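Local coordinates for protein gp18 (Listeria monocytogenes EGD-e, PDB 3GS9), which is a prophage tail protein of the endopeptidase tail family, probably a structural component of the phage tail whose precise role is not established, at residues T152-D155 with Q156-D160; V62-G66 with Q67-V71. All coordinates share one frame; numbering follows the deposited sequence.

Contact 1 of 2, residues T152-D155 with Q156-D160; sequences TLID and QLLDD
I154 and L158, one helical turn apart, touch through the CG2 branch methyl of I154 and CD2 of L158, 4.3 Å apart, while the backbone joins the same pair by a hydrogen bond of 2.9 Å from L158 N to I154 O. Next to them D155 and L158 run side by side in the same direction, with D155 OD1 3.9 Å from L158 CD1. The i to i+4 ladder also includes L157 N to L153 O at 3.0 Å (N-H...O 165°) and Q156 N to T152 O; the D159 N to D155 O bond is weak at 3.3 Å. There a water donates to both D155 O and D159 OD1, 3.2 Å from each. Q156 sends its CG anti to the backbone N (chi1 -175°) and stays extended, which carries the amide along the helix to D160: Q156 NE2 donates to D160 OD2 over 2.9 Å, on the syn side and 26° out of the carboxylate plane. Further out, Q142 also bonds D160 OD2, R249 forms a salt bridge with OD1, and L157 packs on C114, L115 and I118 of helix 111-118. Buried D160 is thus gripped at both oxygens, which fixes the rotation of its carboxylate, and the nearby arginine would be expected to favour the charged form.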
# COMPACT_ATOMS: atom_id res chain seq x y z
N THR A 152 -18.18 7.59 -5.08
CA THR A 152 -17.93 6.16 -4.84
C THR A 152 -19.09 5.29 -5.35
O THR A 152 -18.87 4.24 -6.00
CB THR A 152 -17.66 5.89 -3.36
OG1 THR A 152 -16.48 6.60 -3.01
CG2 THR A 152 -17.51 4.39 -3.12
N LEU A 153 -20.31 5.78 -5.14
CA LEU A 153 -21.51 5.08 -5.58
C LEU A 153 -21.55 5.03 -7.12
O LEU A 153 -21.81 3.97 -7.70
CB LEU A 153 -22.78 5.71 -4.98
CG LEU A 153 -22.98 5.54 -3.45
CD1 LEU A 153 -24.30 6.22 -3.05
CD2 LEU A 153 -22.93 4.06 -3.04
N ILE A 154 -21.30 6.17 -7.77
CA ILE A 154 -21.25 6.21 -9.22
C ILE A 154 -20.20 5.22 -9.73
O ILE A 154 -20.45 4.43 -10.64
CB ILE A 154 -20.95 7.62 -9.72
CG1 ILE A 154 -22.17 8.51 -9.51
CG2 ILE A 154 -20.52 7.61 -11.19
CD1 ILE A 154 -21.96 9.97 -9.87
N ASP A 155 -19.02 5.23 -9.13
CA ASP A 155 -17.96 4.31 -9.55
C ASP A 155 -18.39 2.86 -9.45
O ASP A 155 -18.05 2.04 -10.33
CB ASP A 155 -16.69 4.58 -8.76
CG ASP A 155 -16.01 5.87 -9.19
OD1 ASP A 155 -16.39 6.39 -10.22
OD2 ASP A 155 -15.08 6.34 -8.52
N GLN A 156 -19.14 2.52 -8.41
CA GLN A 156 -19.66 1.16 -8.29
C GLN A 156 -20.59 0.83 -9.46
O GLN A 156 -20.52 -0.24 -10.06
CB GLN A 156 -20.49 1.05 -7.01
CG GLN A 156 -20.92 -0.36 -6.81
CD GLN A 156 -21.89 -0.50 -5.73
OE1 GLN A 156 -21.80 0.16 -4.68
NE2 GLN A 156 -22.88 -1.35 -5.96
N LEU A 157 -21.50 1.75 -9.76
CA LEU A 157 -22.44 1.56 -10.88
C LEU A 157 -21.70 1.35 -12.21
O LEU A 157 -22.15 0.55 -13.06
CB LEU A 157 -23.42 2.73 -10.98
CG LEU A 157 -24.31 2.95 -9.74
CD1 LEU A 157 -25.22 4.21 -9.87
CD2 LEU A 157 -25.11 1.66 -9.33
N LEU A 158 -20.61 2.09 -12.42
CA LEU A 158 -19.85 1.95 -13.64
C LEU A 158 -19.43 0.49 -13.79
O LEU A 158 -19.58 -0.10 -14.87
CB LEU A 158 -18.62 2.85 -13.64
CG LEU A 158 -18.83 4.36 -13.52
CD1 LEU A 158 -17.49 5.10 -13.73
CD2 LEU A 158 -19.85 4.89 -14.49
N ASP A 159 -18.93 -0.09 -12.70
CA ASP A 159 -18.46 -1.48 -12.69
C ASP A 159 -19.64 -2.50 -12.79
O ASP A 159 -19.59 -3.48 -13.57
CB ASP A 159 -17.66 -1.72 -11.38
CG ASP A 159 -16.35 -0.98 -11.32
OD1 ASP A 159 -15.84 -0.62 -12.41
OD2 ASP A 159 -15.82 -0.77 -10.19
N ASP A 160 -20.69 -2.25 -12.02
CA ASP A 160 -21.83 -3.15 -11.93
C ASP A 160 -22.48 -3.27 -13.30
O ASP A 160 -22.76 -4.39 -13.76
CB ASP A 160 -22.87 -2.65 -10.94
CG ASP A 160 -22.50 -2.91 -9.50
OD1 ASP A 160 -21.46 -3.55 -9.23
OD2 ASP A 160 -23.27 -2.48 -8.61
O HOH W 1 -15.22 2.45 -11.78

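Contact 2 of 2, residues V62-G66 with Q67-V71; sequences VYFRG and QEFVV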
# COMPACT_ATOMS: atom_id res chain seq x y z
N VAL A 62 -13.18 28.16 -12.14
CA VAL A 62 -12.41 28.56 -13.32
C VAL A 62 -13.08 27.94 -14.52
O VAL A 62 -13.27 26.72 -14.62
CB VAL A 62 -10.90 28.18 -13.22
CG1 VAL A 62 -10.15 28.72 -14.44
CG2 VAL A 62 -10.29 28.75 -11.93
N TYR A 63 -13.54 28.81 -15.42
CA TYR A 63 -14.30 28.38 -16.59
C TYR A 63 -13.42 28.35 -17.83
O TYR A 63 -12.84 29.35 -18.24
CB TYR A 63 -15.55 29.27 -16.78
CG TYR A 63 -16.50 29.21 -15.61
CD1 TYR A 63 -16.35 30.05 -14.51
CD2 TYR A 63 -17.56 28.32 -15.60
CE1 TYR A 63 -17.21 29.99 -13.46
CE2 TYR A 63 -18.40 28.25 -14.53
CZ TYR A 63 -18.23 29.07 -13.49
OH TYR A 63 -19.12 29.00 -12.46
N PHE A 64 -13.30 27.16 -18.42
CA PHE A 64 -12.41 26.94 -19.54
C PHE A 64 -13.12 26.03 -20.55
O PHE A 64 -13.57 24.95 -20.21
CB PHE A 64 -11.08 26.33 -19.08
CG PHE A 64 -10.22 25.84 -20.22
CD1 PHE A 64 -9.66 26.72 -21.11
CD2 PHE A 64 -10.00 24.49 -20.39
CE1 PHE A 64 -8.91 26.27 -22.20
CE2 PHE A 64 -9.25 24.04 -21.46
CZ PHE A 64 -8.69 24.93 -22.35
N ARG A 65 -13.25 26.53 -21.77
CA ARG A 65 -13.91 25.85 -22.90
C ARG A 65 -15.26 25.18 -22.53
O ARG A 65 -15.56 24.05 -22.91
CB ARG A 65 -12.96 24.85 -23.58
CG ARG A 65 -11.86 25.52 -24.33
CD ARG A 65 -10.90 24.51 -24.90
NE ARG A 65 -9.88 25.16 -25.72
CZ ARG A 65 -8.76 24.58 -26.16
NH1 ARG A 65 -8.48 23.31 -25.85
NH2 ARG A 65 -7.91 25.29 -26.90
N GLY A 66 -16.05 25.91 -21.79
CA GLY A 66 -17.41 25.48 -21.53
C GLY A 66 -17.55 24.56 -20.34
O GLY A 66 -18.67 24.12 -20.03
N GLN A 67 -16.44 24.28 -19.64
CA GLN A 67 -16.47 23.44 -18.45
C GLN A 67 -15.98 24.18 -17.23
O GLN A 67 -15.16 25.07 -17.36
CB GLN A 67 -15.62 22.20 -18.66
CG GLN A 67 -16.10 21.36 -19.85
CD GLN A 67 -17.44 20.72 -19.59
OE1 GLN A 67 -17.66 20.10 -18.53
NE2 GLN A 67 -18.36 20.88 -20.52
N GLU A 68 -16.48 23.78 -16.07
CA GLU A 68 -16.15 24.42 -14.78
C GLU A 68 -15.20 23.55 -13.97
O GLU A 68 -15.43 22.35 -13.81
CB GLU A 68 -17.43 24.63 -13.96
CG GLU A 68 -17.24 25.41 -12.68
CD GLU A 68 -18.55 25.59 -11.89
OE1 GLU A 68 -19.62 25.24 -12.43
OE2 GLU A 68 -18.52 26.12 -10.76
N PHE A 69 -14.15 24.18 -13.45
CA PHE A 69 -13.11 23.54 -12.61
C PHE A 69 -13.02 24.35 -11.34
O PHE A 69 -13.20 25.59 -11.37
CB PHE A 69 -11.76 23.53 -13.32
CG PHE A 69 -11.78 22.82 -14.65
CD1 PHE A 69 -12.17 23.49 -15.82
CD2 PHE A 69 -11.41 21.47 -14.73
CE1 PHE A 69 -12.19 22.84 -17.04
CE2 PHE A 69 -11.43 20.80 -15.92
CZ PHE A 69 -11.84 21.46 -17.09
N VAL A 70 -12.80 23.69 -10.22
CA VAL A 70 -12.83 24.33 -8.92
C VAL A 70 -11.47 24.23 -8.24
O VAL A 70 -10.88 23.14 -8.18
CB VAL A 70 -13.88 23.62 -8.06
CG1 VAL A 70 -13.94 24.25 -6.68
CG2 VAL A 70 -15.21 23.72 -8.77
N VAL A 71 -10.96 25.37 -7.77
CA VAL A 71 -9.63 25.41 -7.14
C VAL A 71 -9.66 24.64 -5.81
O VAL A 71 -10.40 25.03 -4.91
CB VAL A 71 -9.20 26.86 -6.92
CG1 VAL A 71 -7.90 26.93 -6.12
CG2 VAL A 71 -9.14 27.62 -8.27
O HOH W 2 -17.35 22.24 -23.09
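V62-F64 and Q67-V70 pair antiparallel, their short axes 4.8 Å apart at 147°, with V62-F69 and F64-Q67 as hydrogen-bonded pairs and Y63-E68 as the non-hydrogen-bonded pair between them. The bond from V62 N to F69 O is 2.7 Å long; at the turn F64 N reaches Q67 O at 3.0 Å, whereas the return bond, Q67 N to F64 O, comes in 51° above the carbonyl plane. On one face Y63 and E68 lie alongside each other, ring and carboxylate planes 31° apart. With CG anti to the backbone N and the rest of the chain extended, E68 lays its methylenes along the ring, E68 CG passing 3.6 Å from Y63 CE2; the carboxylate OE2 accepts from S61. The other face carries V62, F64, Q67 and F69. F69 turns the edge of its ring to V62 O, in plane, with CD1 3.6 Å from that oxygen, and its CE1 lies 4.2 Å from F64 CB; W37 and H91 meet the F69 ring edge-to-face. Q67 OE1 accepts from H91, and a water links Q67 NE2 to R65 O; NE2 also donates to D168. R65 and G66 both have positive phi, as the two middle residues of a type I' turn do, and glycine readily takes such angles. This is a beta hairpin with a two-residue loop, closed by a type I' turn from F64 to Q67, set within the antiparallel sheet of the N-terminal tail domain.

How the contacts relate
The two contacts lie in series along the chain and in different parts of the protein: contact 2 in the prophage endopeptidase tail N-terminal domain, contact 1 in the prophage endopeptidase tail region that follows. Their centres are about 25 Å apart and their nearest atoms about 14 Å, so neither touches the other. The centre of contact 1 lies about 11 Å from the centre of the chain, that of contact 2 about 19 Å. Both are local, yet they rest on different backbone patterns, i to i+4 bonds within helix 150-161 and paired cross-strand bonds in the hairpin. D168 and N169, which follow that helix in sequence, bond to Q67, G66 and E68, providing a polar connection between the two regions.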